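Local coordinates for cystathionine gamma-synthase (Xanthomonas oryzae pv. oryzae, PDB 6LD8), which probably uses pyridoxal 5'-phosphate to make cystathionine by gamma-replacement, and may also cleave it, at residues D66-A71 / F250-G255; L105-D110 / L130-L135; Q267-A272 / L373-E378; Q285-G290 / M310-L315. The protein carries 1 engineered substitution. All coordinates share one frame; numbering follows the deposited sequence.

Contact 1: residues D66-A71 / F250-G255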
loop_
_atom_site.group_PDB
_atom_site.type_symbol
_atom_site.label_atom_id
_atom_site.label_comp_id
_atom_site.label_asym_id
_atom_site.label_seq_id
_atom_site.Cartn_x
_atom_site.Cartn_y
_atom_site.Cartn_z
ATOM N N ASP A 66 -6.243 -8.707 -13.334
ATOM C CA ASP A 66 -6.864 -8.821 -14.663
ATOM C C ASP A 66 -7.036 -7.439 -15.318
ATOM O O ASP A 66 -7.081 -7.434 -16.495
ATOM C CB ASP A 66 -8.212 -9.530 -14.600
ATOM C CG ASP A 66 -8.112 -11.047 -14.458
ATOM O OD1 ASP A 66 -6.973 -11.597 -14.547
ATOM O OD2 ASP A 66 -9.174 -11.673 -14.169
ATOM N N LEU A 67 -7.250 -6.326 -14.610
ATOM C CA LEU A 67 -7.281 -5.014 -15.315
ATOM C C LEU A 67 -5.923 -4.831 -15.993
ATOM O O LEU A 67 -5.885 -4.373 -17.081
ATOM C CB LEU A 67 -7.508 -3.840 -14.359
ATOM C CG LEU A 67 -8.947 -3.694 -13.923
ATOM C CD1 LEU A 67 -9.070 -2.655 -12.808
ATOM C CD2 LEU A 67 -9.823 -3.372 -15.130
ATOM N N LEU A 68 -4.824 -5.148 -15.325
ATOM C CA LEU A 68 -3.487 -5.003 -15.931
ATOM C C LEU A 68 -3.348 -5.992 -17.093
ATOM O O LEU A 68 -2.895 -5.558 -18.159
ATOM C CB LEU A 68 -2.396 -5.153 -14.897
ATOM C CG LEU A 68 -1.030 -5.083 -15.527
ATOM C CD1 LEU A 68 -0.782 -3.712 -16.197
ATOM C CD2 LEU A 68 0.023 -5.378 -14.499
ATOM N N GLY A 69 -3.816 -7.228 -16.944
ATOM C CA GLY A 69 -3.736 -8.243 -18.014
ATOM C C GLY A 69 -4.496 -7.810 -19.248
ATOM O O GLY A 69 -3.975 -7.945 -20.359
ATOM N N GLU A 70 -5.715 -7.341 -19.048
ATOM C CA GLU A 70 -6.577 -6.800 -20.110
ATOM C C GLU A 70 -5.856 -5.638 -20.802
ATOM O O GLU A 70 -5.904 -5.579 -22.002
ATOM C CB GLU A 70 -7.875 -6.226 -19.546
ATOM C CG GLU A 70 -9.132 -7.045 -19.775
ATOM C CD GLU A 70 -10.372 -6.143 -19.665
ATOM O OE1 GLU A 70 -10.340 -5.205 -18.801
ATOM O OE2 GLU A 70 -11.361 -6.331 -20.464
ATOM N N ALA A 71 -5.369 -4.651 -20.063
ATOM C CA ALA A 71 -4.831 -3.425 -20.675
ATOM C C ALA A 71 -3.640 -3.823 -21.571
ATOM O O ALA A 71 -3.545 -3.335 -22.685
ATOM C CB ALA A 71 -4.443 -2.434 -19.627
ATOM N N PHE A 250 -1.822 -3.008 -9.157
ATOM C CA PHE A 250 -2.316 -1.645 -8.917
ATOM C C PHE A 250 -1.211 -0.642 -9.294
ATOM O O PHE A 250 -1.504 0.324 -9.968
ATOM C CB PHE A 250 -2.713 -1.463 -7.450
ATOM C CG PHE A 250 -2.848 -0.031 -7.056
ATOM C CD1 PHE A 250 -3.896 0.724 -7.541
ATOM C CD2 PHE A 250 -1.878 0.578 -6.307
ATOM C CE1 PHE A 250 -3.998 2.061 -7.218
ATOM C CE2 PHE A 250 -1.985 1.924 -5.990
ATOM C CZ PHE A 250 -3.009 2.675 -6.499
ATOM N N LEU A 251 -0.005 -0.793 -8.774
ATOM C CA LEU A 251 1.052 0.212 -8.994
ATOM C C LEU A 251 1.469 0.204 -10.471
ATOM O O LEU A 251 1.771 1.274 -11.015
ATOM C CB LEU A 251 2.247 -0.107 -8.109
ATOM C CG LEU A 251 2.222 0.458 -6.700
ATOM C CD1 LEU A 251 3.552 0.167 -6.044
ATOM C CD2 LEU A 251 1.947 1.973 -6.702
ATOM N N THR A 252 1.502 -0.977 -11.073
ATOM C CA THR A 252 1.873 -1.207 -12.488
ATOM C C THR A 252 0.823 -0.552 -13.385
ATOM O O THR A 252 1.187 0.241 -14.264
ATOM C CB THR A 252 2.134 -2.680 -12.812
ATOM O OG1 THR A 252 3.138 -3.089 -11.874
ATOM C CG2 THR A 252 2.637 -2.869 -14.233
ATOM N N LEU A 253 -0.432 -0.769 -13.108
ATOM C CA LEU A 253 -1.485 -0.092 -13.869
ATOM C C LEU A 253 -1.352 1.446 -13.726
ATOM O O LEU A 253 -1.552 2.191 -14.713
ATOM C CB LEU A 253 -2.805 -0.626 -13.361
ATOM C CG LEU A 253 -3.965 -0.344 -14.310
ATOM C CD1 LEU A 253 -3.933 -1.219 -15.551
ATOM C CD2 LEU A 253 -5.272 -0.544 -13.608
ATOM N N ARG A 254 -0.994 1.941 -12.549
ATOM C CA ARG A 254 -0.873 3.386 -12.325
ATOM C C ARG A 254 0.286 3.896 -13.219
ATOM O O ARG A 254 0.179 4.933 -13.867
ATOM C CB ARG A 254 -0.693 3.586 -10.826
ATOM C CG ARG A 254 -0.848 5.033 -10.385
ATOM C CD ARG A 254 -0.127 5.258 -9.086
ATOM N NE ARG A 254 -0.659 6.379 -8.348
ATOM C CZ ARG A 254 0.059 7.434 -8.010
ATOM N NH1 ARG A 254 1.308 7.536 -8.396
ATOM N NH2 ARG A 254 -0.455 8.370 -7.262
ATOM N N GLY A 255 1.403 3.203 -13.219
ATOM C CA GLY A 255 2.551 3.583 -14.059
ATOM C C GLY A 255 2.199 3.533 -15.549
ATOM O O GLY A 255 2.555 4.482 -16.260
#
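The helical segments carrying Leu67, Leu68 and Ala71 on one side and Thr252 and Leu253 on the other run in broadly the same direction, with axes 37° apart and 9.3 Å from each other at closest, and they come together where the CA atoms of Leu68 and Leu253 are 5.7 Å apart. Leu253 reaches across most deeply. With CG anti to its backbone N (chi1 -163°), it sends CD1 over the opposing helix to touch CA of Leu68 at 3.8 Å, and the same methyl lies 4.3 Å from CB of Ala71. Its other methyl, CD2, meets CB of Leu67 at 4.1 Å, so the branched end bridges residues one turn apart. The small Ala71 suits this place because the leucine can come up close to the helix there. Both segments belong to the fold-type I architecture of pyridoxal phosphate enzymes: helix 63-76 leads into strand 80-84 at the border of the seven-stranded sheet, whereas helix 246-256 faces a second subunit. Leu68 answers Leu253 by sliding past it in the opposite direction and turning its own methyls to Thr252, where CD2 comes to 3.6 Å from CG2. Thr252 fits a wholly apolar joint because its two branches divide the work: CG2 faces the leucine, while OG1 donates to the backbone O of Asp248, one turn earlier in the same helix. On another side of helix 246-256, Arg254 forms a salt bridge with Asp216 of the second subunit, and Leu251 packs on Leu251 of that subunit.

Contact 2: residues L105-D110 / L130-L135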
loop_
_atom_site.group_PDB
_atom_site.type_symbol
_atom_site.label_atom_id
_atom_site.label_comp_id
_atom_site.label_asym_id
_atom_site.label_seq_id
_atom_site.Cartn_x
_atom_site.Cartn_y
_atom_site.Cartn_z
ATOM N N LEU A 105 14.306 -25.744 -27.907
ATOM C CA LEU A 105 14.039 -24.303 -27.814
ATOM C C LEU A 105 15.210 -23.615 -28.500
ATOM O O LEU A 105 16.405 -23.970 -28.143
ATOM C CB LEU A 105 14.005 -23.918 -26.336
ATOM C CG LEU A 105 14.082 -22.413 -26.085
ATOM C CD1 LEU A 105 12.832 -21.771 -26.626
ATOM C CD2 LEU A 105 14.272 -22.112 -24.605
ATOM N N VAL A 106 14.896 -22.670 -29.386
ATOM C CA VAL A 106 15.936 -21.769 -29.968
ATOM C C VAL A 106 15.922 -20.456 -29.197
ATOM O O VAL A 106 14.857 -19.855 -29.120
ATOM C CB VAL A 106 15.676 -21.524 -31.462
ATOM C CG1 VAL A 106 16.692 -20.565 -32.023
ATOM C CG2 VAL A 106 15.701 -22.828 -32.216
ATOM N N VAL A 107 17.069 -19.993 -28.725
ATOM C CA VAL A 107 17.162 -18.665 -28.049
ATOM C C VAL A 107 18.256 -17.829 -28.704
ATOM O O VAL A 107 19.165 -18.361 -29.350
ATOM C CB VAL A 107 17.406 -18.786 -26.534
ATOM C CG1 VAL A 107 16.400 -19.731 -25.881
ATOM C CG2 VAL A 107 18.818 -19.191 -26.225
ATOM N N PRO A 108 18.177 -16.485 -28.548
ATOM C CA PRO A 108 19.215 -15.598 -29.047
ATOM C C PRO A 108 20.496 -15.769 -28.242
ATOM O O PRO A 108 20.396 -15.925 -27.087
ATOM C CB PRO A 108 18.620 -14.192 -28.833
ATOM C CG PRO A 108 17.106 -14.410 -28.751
ATOM C CD PRO A 108 17.017 -15.734 -28.020
ATOM N N HIS A 109 21.646 -15.601 -28.879
ATOM C CA HIS A 109 22.985 -15.596 -28.240
ATOM C C HIS A 109 23.111 -14.387 -27.318
ATOM O O HIS A 109 23.959 -14.390 -26.432
ATOM C CB HIS A 109 24.087 -15.621 -29.326
ATOM C CG HIS A 109 24.217 -14.358 -30.132
ATOM N ND1 HIS A 109 23.130 -13.711 -30.700
ATOM C CD2 HIS A 109 25.309 -13.626 -30.479
ATOM C CE1 HIS A 109 23.547 -12.617 -31.321
ATOM N NE2 HIS A 109 24.884 -12.548 -31.191
ATOM N N ASP A 110 22.399 -13.309 -27.602
ATOM C CA ASP A 110 22.675 -12.022 -26.911
ATOM C C ASP A 110 21.489 -11.629 -26.001
ATOM O O ASP A 110 21.338 -10.418 -25.731
ATOM C CB ASP A 110 23.006 -10.947 -27.954
ATOM C CG ASP A 110 21.913 -10.555 -28.936
ATOM O OD1 ASP A 110 20.884 -11.283 -29.085
ATOM O OD2 ASP A 110 22.119 -9.502 -29.610
ATOM N N LEU A 130 18.432 -27.123 -26.001
ATOM C CA LEU A 130 18.679 -25.669 -26.163
ATOM C C LEU A 130 19.504 -25.485 -27.434
ATOM O O LEU A 130 20.598 -26.062 -27.445
ATOM C CB LEU A 130 19.516 -25.199 -24.966
ATOM C CG LEU A 130 19.188 -23.839 -24.352
ATOM C CD1 LEU A 130 20.466 -23.165 -23.881
ATOM C CD2 LEU A 130 18.409 -22.935 -25.268
ATOM N N ILE A 131 19.054 -24.681 -28.398
ATOM C CA ILE A 131 19.967 -24.117 -29.443
ATOM C C ILE A 131 20.115 -22.607 -29.250
ATOM O O ILE A 131 19.107 -21.921 -29.232
ATOM C CB ILE A 131 19.505 -24.469 -30.862
ATOM C CG1 ILE A 131 19.506 -25.983 -31.067
ATOM C CG2 ILE A 131 20.403 -23.771 -31.873
ATOM C CD1 ILE A 131 18.495 -26.460 -32.077
ATOM N N THR A 132 21.349 -22.141 -29.070
ATOM C CA THR A 132 21.729 -20.713 -28.930
ATOM C C THR A 132 22.254 -20.247 -30.306
ATOM O O THR A 132 23.348 -20.643 -30.651
ATOM C CB THR A 132 22.650 -20.525 -27.708
ATOM O OG1 THR A 132 21.983 -20.745 -26.452
ATOM C CG2 THR A 132 23.209 -19.124 -27.622
ATOM N N ALA A 133 21.446 -19.472 -31.046
ATOM C CA ALA A 133 21.652 -18.953 -32.421
ATOM C C ALA A 133 21.750 -17.418 -32.461
ATOM O O ALA A 133 21.199 -16.722 -31.547
ATOM C CB ALA A 133 20.483 -19.353 -33.269
ATOM N N ASP A 134 22.343 -16.885 -33.539
ATOM C CA ASP A 134 22.318 -15.433 -33.845
ATOM C C ASP A 134 21.148 -15.220 -34.783
ATOM O O ASP A 134 21.309 -15.480 -35.951
ATOM C CB ASP A 134 23.630 -14.916 -34.448
ATOM C CG ASP A 134 23.701 -13.405 -34.664
ATOM O OD1 ASP A 134 22.598 -12.763 -34.845
ATOM O OD2 ASP A 134 24.857 -12.879 -34.678
ATOM N N LEU A 135 20.015 -14.741 -34.287
ATOM C CA LEU A 135 18.815 -14.603 -35.139
ATOM C C LEU A 135 18.945 -13.384 -36.060
ATOM O O LEU A 135 17.965 -13.122 -36.775
ATOM C CB LEU A 135 17.576 -14.478 -34.249
ATOM C CG LEU A 135 17.423 -15.510 -33.135
ATOM C CD1 LEU A 135 16.064 -15.346 -32.482
ATOM C CD2 LEU A 135 17.584 -16.930 -33.637
HETATM O O HOH W 1 20.535 -13.440 -31.749
#
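The imidazole of His109 is held between two aspartates: CB of Asp134 lies over one face, 4.0 Å from the ring centroid, and CB of Asp110 lies over the opposite face, each displaced toward the rim. The Asp134 carboxylate extends the first of these contacts as a stack, its plane 23° from the ring plane and its CG 3.4 Å from His109 CE1. OD1 of this carboxylate is hydrogen-bonded to Thr136 OG1, which helps hold it flat over the ring. At the ring's edge, in its plane, a water sits 2.8 Å from His109 ND1; it accepts from Leu135 N at 2.9 Å and gives weak bonds to Asp110 OD1 and Ala133 O. A chi1 of 70° turns the histidine ring back alongside the Asp134 side chain, the two pointing the same way. Behind this loop run two parallel neighbouring strands of a beta-alpha-beta unit, joined through helix 113-124, with 129-133 outermost in the sheet of this chain. Their ladder includes Ile131 N to Leu105 O at 2.8 Å and Val107 N to Ile131 O at 2.9 Å. It continues past the end of strand 104-108 with His109 N to Ala133 O, also 2.9 Å but more bent, the donor standing above the carbonyl plane. Leu105, Val107 and Leu130 face helix 113-124, and there Val107 CG1 meets Leu130 CD2 at 3.8 Å, the two side chains crossing nearly at right angles. Val106, Ile131 and Ala133 turn to helix 138-146, compact side chains that fit a strand packed closely under a helix.

Contact 3: residues Q267-A272 / L373-E378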
loop_
_atom_site.group_PDB
_atom_site.type_symbol
_atom_site.label_atom_id
_atom_site.label_comp_id
_atom_site.label_asym_id
_atom_site.label_seq_id
_atom_site.Cartn_x
_atom_site.Cartn_y
_atom_site.Cartn_z
ATOM N N GLN A 267 12.466 9.452 -25.319
ATOM C CA GLN A 267 12.964 9.359 -26.726
ATOM C C GLN A 267 13.620 10.680 -27.165
ATOM O O GLN A 267 14.737 10.646 -27.759
ATOM C CB GLN A 267 11.813 8.907 -27.612
ATOM C CG GLN A 267 11.577 7.411 -27.473
ATOM C CD GLN A 267 10.642 6.877 -28.525
ATOM O OE1 GLN A 267 11.033 6.004 -29.281
ATOM N NE2 GLN A 267 9.402 7.368 -28.563
ATOM N N GLU A 268 13.028 11.805 -26.765
ATOM C CA GLU A 268 13.630 13.150 -26.967
ATOM C C GLU A 268 15.004 13.173 -26.315
ATOM O O GLU A 268 15.963 13.565 -27.013
ATOM C CB GLU A 268 12.721 14.223 -26.389
ATOM C CG GLU A 268 13.349 15.613 -26.386
ATOM C CD GLU A 268 12.436 16.719 -25.873
ATOM O OE1 GLU A 268 12.940 17.801 -25.560
ATOM O OE2 GLU A 268 11.214 16.483 -25.766
ATOM N N ASN A 269 15.100 12.759 -25.032
ATOM C CA ASN A 269 16.393 12.763 -24.305
ATOM C C ASN A 269 17.355 11.801 -24.994
ATOM O O ASN A 269 18.529 12.174 -25.155
ATOM C CB ASN A 269 16.262 12.399 -22.828
ATOM C CG ASN A 269 15.632 13.483 -21.981
ATOM O OD1 ASN A 269 15.607 14.656 -22.375
ATOM N ND2 ASN A 269 15.169 13.090 -20.797
ATOM N N ALA A 270 16.904 10.621 -25.404
ATOM C CA ALA A 270 17.834 9.636 -26.003
ATOM C C ALA A 270 18.358 10.155 -27.351
ATOM O O ALA A 270 19.577 9.975 -27.591
ATOM C CB ALA A 270 17.188 8.295 -26.182
ATOM N N ASP A 271 17.497 10.752 -28.198
ATOM C CA ASP A 271 17.951 11.398 -29.484
ATOM C C ASP A 271 19.070 12.421 -29.209
ATOM O O ASP A 271 20.117 12.347 -29.841
ATOM C CB ASP A 271 16.785 11.996 -30.256
ATOM C CG ASP A 271 15.813 10.920 -30.751
ATOM O OD1 ASP A 271 16.201 9.706 -30.667
ATOM O OD2 ASP A 271 14.633 11.288 -31.204
ATOM N N ALA A 272 18.925 13.262 -28.198
ATOM C CA ALA A 272 19.944 14.282 -27.870
ATOM C C ALA A 272 21.223 13.614 -27.391
ATOM O O ALA A 272 22.282 14.165 -27.699
ATOM C CB ALA A 272 19.454 15.224 -26.813
ATOM N N LEU A 373 23.241 2.878 -20.857
ATOM C CA LEU A 373 22.413 3.961 -20.305
ATOM C C LEU A 373 20.967 3.571 -20.450
ATOM O O LEU A 373 20.566 3.150 -21.539
ATOM C CB LEU A 373 22.654 5.239 -21.090
ATOM C CG LEU A 373 24.098 5.693 -21.141
ATOM C CD1 LEU A 373 24.200 6.957 -21.971
ATOM C CD2 LEU A 373 24.616 5.932 -19.751
ATOM N N SER A 374 20.228 3.726 -19.366
ATOM C CA SER A 374 18.765 3.812 -19.427
ATOM C C SER A 374 18.449 5.291 -19.249
ATOM O O SER A 374 18.639 5.821 -18.128
ATOM C CB SER A 374 18.068 2.930 -18.425
ATOM O OG SER A 374 16.645 3.143 -18.479
ATOM N N ILE A 375 17.973 5.927 -20.304
ATOM C CA ILE A 375 17.793 7.404 -20.307
ATOM C C ILE A 375 16.414 7.691 -19.780
ATOM O O ILE A 375 15.438 7.160 -20.318
ATOM C CB ILE A 375 18.091 7.994 -21.689
ATOM C CG1 ILE A 375 19.600 7.860 -21.905
ATOM C CG2 ILE A 375 17.604 9.442 -21.800
ATOM C CD1 ILE A 375 19.986 7.827 -23.318
ATOM N N GLY A 376 16.403 8.527 -18.751
ATOM C CA GLY A 376 15.208 8.942 -17.997
ATOM C C GLY A 376 14.495 10.086 -18.685
ATOM O O GLY A 376 14.826 10.386 -19.862
ATOM N N ILE A 377 13.624 10.738 -17.917
ATOM C CA ILE A 377 12.813 11.908 -18.307
ATOM C C ILE A 377 13.229 13.188 -17.592
ATOM O O ILE A 377 12.456 14.127 -17.635
ATOM C CB ILE A 377 11.350 11.569 -18.100
ATOM C CG1 ILE A 377 10.898 11.473 -16.639
ATOM C CG2 ILE A 377 11.054 10.311 -18.877
ATOM C CD1 ILE A 377 9.380 11.339 -16.543
ATOM N N GLU A 378 14.424 13.249 -17.027
ATOM C CA GLU A 378 15.024 14.519 -16.557
ATOM C C GLU A 378 15.210 15.480 -17.756
ATOM O O GLU A 378 15.081 15.075 -18.939
ATOM C CB GLU A 378 16.387 14.237 -15.911
ATOM C CG GLU A 378 16.330 13.257 -14.747
ATOM C CD GLU A 378 16.642 11.794 -15.086
ATOM O OE1 GLU A 378 16.544 11.392 -16.311
ATOM O OE2 GLU A 378 16.981 11.043 -14.149
HETATM O O HOH W 2 14.193 16.601 -21.470
#
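Asn269 meets the turn after Ile375 with a side chain set by two torsions: CG lies beside the backbone N (chi1 -73°), and a chi2 of -20° turns the amide so that ND2 faces the 376-378 backbone. Both N-H groups are spent on carbonyls, Glu378 O at 2.7 Å and Gly376 O at 2.9 Å. The latter lies close to the amide plane and the former is tilted from it. At the other end of the amide a water donates to Asn269 OD1 at 2.6 Å and also to Glu378 O, so both ends help fix its rotation. Asparagine suits the place because one short amide serves two loop carbonyls beyond the end of strand 370-374. Helix 259-277 lies against the small sheet of the C-terminal part of the fold, and the segment it grips leads from that strand into helix 380-396. Ile375 packs beside the amide. Its CG2, anti to the backbone N, presses on Asn269 CB at 3.4 Å, while the CG1 branch carries CD1 to Ala270 CB at 4.0 Å. Glu378 bends at chi2 (96°) and brings OE1 to 3.3 Å from Gly376 CA, where a residue without a side chain fits. OE1 is hydrogen-bonded to Ser343 OG, and OE2 forms a salt bridge with Arg22 of the second subunit.

Contact 4: residues Q285-G290 / M310-L315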
loop_
_atom_site.group_PDB
_atom_site.type_symbol
_atom_site.label_atom_id
_atom_site.label_comp_id
_atom_site.label_asym_id
_atom_site.label_seq_id
_atom_site.Cartn_x
_atom_site.Cartn_y
_atom_site.Cartn_z
ATOM N N GLN A 285 32.566 3.592 -29.851
ATOM C CA GLN A 285 31.356 3.082 -30.566
ATOM C C GLN A 285 30.106 3.441 -29.750
ATOM O O GLN A 285 30.207 3.472 -28.505
ATOM C CB GLN A 285 31.545 1.578 -30.821
ATOM C CG GLN A 285 30.652 0.980 -31.897
ATOM C CD GLN A 285 30.869 1.601 -33.250
ATOM O OE1 GLN A 285 32.005 1.694 -33.720
ATOM N NE2 GLN A 285 29.780 2.047 -33.867
ATOM N N VAL A 286 28.983 3.700 -30.432
ATOM C CA VAL A 286 27.647 3.888 -29.800
ATOM C C VAL A 286 26.689 2.878 -30.404
ATOM O O VAL A 286 26.575 2.848 -31.636
ATOM C CB VAL A 286 27.094 5.309 -30.012
ATOM C CG1 VAL A 286 25.716 5.496 -29.368
ATOM C CG2 VAL A 286 28.055 6.353 -29.479
ATOM N N TYR A 287 25.914 2.205 -29.566
ATOM C CA TYR A 287 24.889 1.256 -30.031
ATOM C C TYR A 287 23.544 1.864 -29.690
ATOM O O TYR A 287 23.165 1.945 -28.485
ATOM C CB TYR A 287 25.124 -0.112 -29.399
ATOM C CG TYR A 287 26.528 -0.630 -29.548
ATOM C CD1 TYR A 287 26.958 -1.271 -30.711
ATOM C CD2 TYR A 287 27.441 -0.426 -28.545
ATOM C CE1 TYR A 287 28.260 -1.733 -30.853
ATOM C CE2 TYR A 287 28.741 -0.895 -28.655
ATOM C CZ TYR A 287 29.146 -1.556 -29.804
ATOM O OH TYR A 287 30.445 -1.956 -29.855
ATOM N N PHE A 288 22.848 2.319 -30.721
ATOM C CA PHE A 288 21.534 2.974 -30.597
ATOM C C PHE A 288 20.870 2.877 -31.949
ATOM O O PHE A 288 21.357 3.434 -32.931
ATOM C CB PHE A 288 21.666 4.431 -30.139
ATOM C CG PHE A 288 20.328 5.078 -29.939
ATOM C CD1 PHE A 288 19.447 4.580 -28.997
ATOM C CD2 PHE A 288 19.932 6.153 -30.711
ATOM C CE1 PHE A 288 18.192 5.144 -28.832
ATOM C CE2 PHE A 288 18.680 6.729 -30.541
ATOM C CZ PHE A 288 17.809 6.221 -29.604
ATOM N N PRO A 289 19.744 2.172 -32.010
ATOM C CA PRO A 289 19.041 1.948 -33.258
ATOM C C PRO A 289 18.648 3.248 -33.974
ATOM O O PRO A 289 18.327 3.162 -35.124
ATOM C CB PRO A 289 17.757 1.179 -32.858
ATOM C CG PRO A 289 18.109 0.573 -31.522
ATOM C CD PRO A 289 19.079 1.536 -30.866
ATOM N N GLY A 290 18.565 4.379 -33.276
ATOM C CA GLY A 290 18.173 5.638 -33.939
ATOM C C GLY A 290 19.283 6.231 -34.814
ATOM O O GLY A 290 19.010 7.143 -35.544
ATOM N N MET A 310 17.041 3.082 -24.603
ATOM C CA MET A 310 18.209 2.268 -24.181
ATOM C C MET A 310 19.324 2.475 -25.206
ATOM O O MET A 310 19.055 2.427 -26.412
ATOM C CB MET A 310 17.849 0.782 -24.072
ATOM C CG MET A 310 16.792 0.478 -23.001
ATOM S SD MET A 310 17.230 1.152 -21.402
ATOM C CE MET A 310 18.723 0.223 -21.092
ATOM N N MET A 311 20.536 2.631 -24.732
ATOM C CA MET A 311 21.707 2.642 -25.620
ATOM C C MET A 311 22.936 2.162 -24.844
ATOM O O MET A 311 22.910 2.228 -23.602
ATOM C CB MET A 311 21.923 4.047 -26.205
ATOM C CG MET A 311 22.376 5.104 -25.232
ATOM S SD MET A 311 22.715 6.714 -26.114
ATOM C CE MET A 311 21.057 7.130 -26.643
ATOM N N SER A 312 23.981 1.703 -25.540
ATOM C CA SER A 312 25.294 1.469 -24.894
ATOM C C SER A 312 26.397 2.057 -25.755
ATOM O O SER A 312 26.149 2.544 -26.866
ATOM C CB SER A 312 25.486 0.017 -24.518
ATOM O OG SER A 312 25.024 -0.814 -25.556
ATOM N N PHE A 313 27.559 2.166 -25.159
ATOM C CA PHE A 313 28.724 2.811 -25.778
ATOM C C PHE A 313 29.992 2.325 -25.072
ATOM O O PHE A 313 29.955 1.760 -23.901
ATOM C CB PHE A 313 28.554 4.328 -25.719
ATOM C CG PHE A 313 28.700 4.894 -24.332
ATOM C CD1 PHE A 313 27.651 4.833 -23.435
ATOM C CD2 PHE A 313 29.871 5.502 -23.932
ATOM C CE1 PHE A 313 27.776 5.355 -22.162
ATOM C CE2 PHE A 313 29.993 6.031 -22.658
ATOM C CZ PHE A 313 28.956 5.936 -21.774
ATOM N N GLU A 314 31.093 2.466 -25.812
ATOM C CA GLU A 314 32.461 2.056 -25.390
ATOM C C GLU A 314 33.289 3.329 -25.458
ATOM O O GLU A 314 33.298 3.967 -26.512
ATOM C CB GLU A 314 33.076 0.968 -26.289
ATOM C CG GLU A 314 32.665 -0.478 -25.967
ATOM C CD GLU A 314 32.580 -1.420 -27.178
ATOM O OE1 GLU A 314 32.173 -2.591 -26.993
ATOM O OE2 GLU A 314 32.891 -0.975 -28.329
ATOM N N LEU A 315 33.830 3.691 -24.315
ATOM C CA LEU A 315 34.837 4.728 -24.073
ATOM C C LEU A 315 36.201 4.297 -24.626
ATOM O O LEU A 315 36.515 3.092 -24.609
ATOM C CB LEU A 315 34.923 4.913 -22.559
ATOM C CG LEU A 315 34.412 6.225 -21.997
ATOM C CD1 LEU A 315 33.365 6.852 -22.895
ATOM C CD2 LEU A 315 33.878 6.009 -20.598
#
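Tyr287 and Glu314 both place CG anti to the carbonyl carbon (chi1 -51° and -83°), and with the glutamate chain bent at chi2 its carboxylate comes to the hydroxyl end of the ring. Tyr287 OH donates to Glu314 OE2 at 3.0 Å, from above the carboxylate plane, and that plane stands almost perpendicular to the ring. A long aromatic alcohol suits the spot, since it reaches past the Val286-Phe313 pair to the next hydrogen-bonded pair, on the same face of the sheet. Met311 bends at chi3 (66°) to lay CE over one face of Phe288, 4.0 Å from the centroid, with SD oblique at 5.3 Å, a Met-aromatic contact. Gly290 N lies over the rim of the opposite face, and Met310 O meets the ring edge in plane, 3.4 Å from CD1. Between these two groups, which stand on opposite faces, runs an antiparallel ladder. Tyr287 and Ser312 form a hydrogen-bonded pair, with Tyr287 N to Ser312 O at 2.7 Å and nearly straight, and Ser312 N to Tyr287 O at 3.1 Å. At Gln285 and Glu314 the bond from Glu314 N is sound, but the return bond is weak. Ser312 OG is bonded to Pro160 O. Strand 283-287 is outermost within this chain in the smaller, C-terminal sheet, strand 310-315 is flanked on its other side by strand 370-374, and helix 259-277 packs against Val286, Phe288 and Met311.

In the fold
Contacts 3 and 4 share one neighbourhood, their centres 12 Å apart: strands 370-374 and 310-315 are adjacent in the smaller sheet, Leu373 N probably bonds to Met311 O, and the Met311 methyl packs on Ile375. Contacts 1 and 2 are remote from each other, about 23 Å between nearest atoms, and contact 2 is nested within the chain loop closed by contact 1. Contacts 1 and 3 are buried, and each also touches the second subunit, but contact 1 is wholly apolar, whereas contact 3 adds a two-bond amide grip to its apolar packing. Contacts 2 and 4 are backbone ladders at sheet borders, parallel and partly buried in contact 2, antiparallel and buried in contact 4, with exposed Thr132 and Gln285 on the outermost strands.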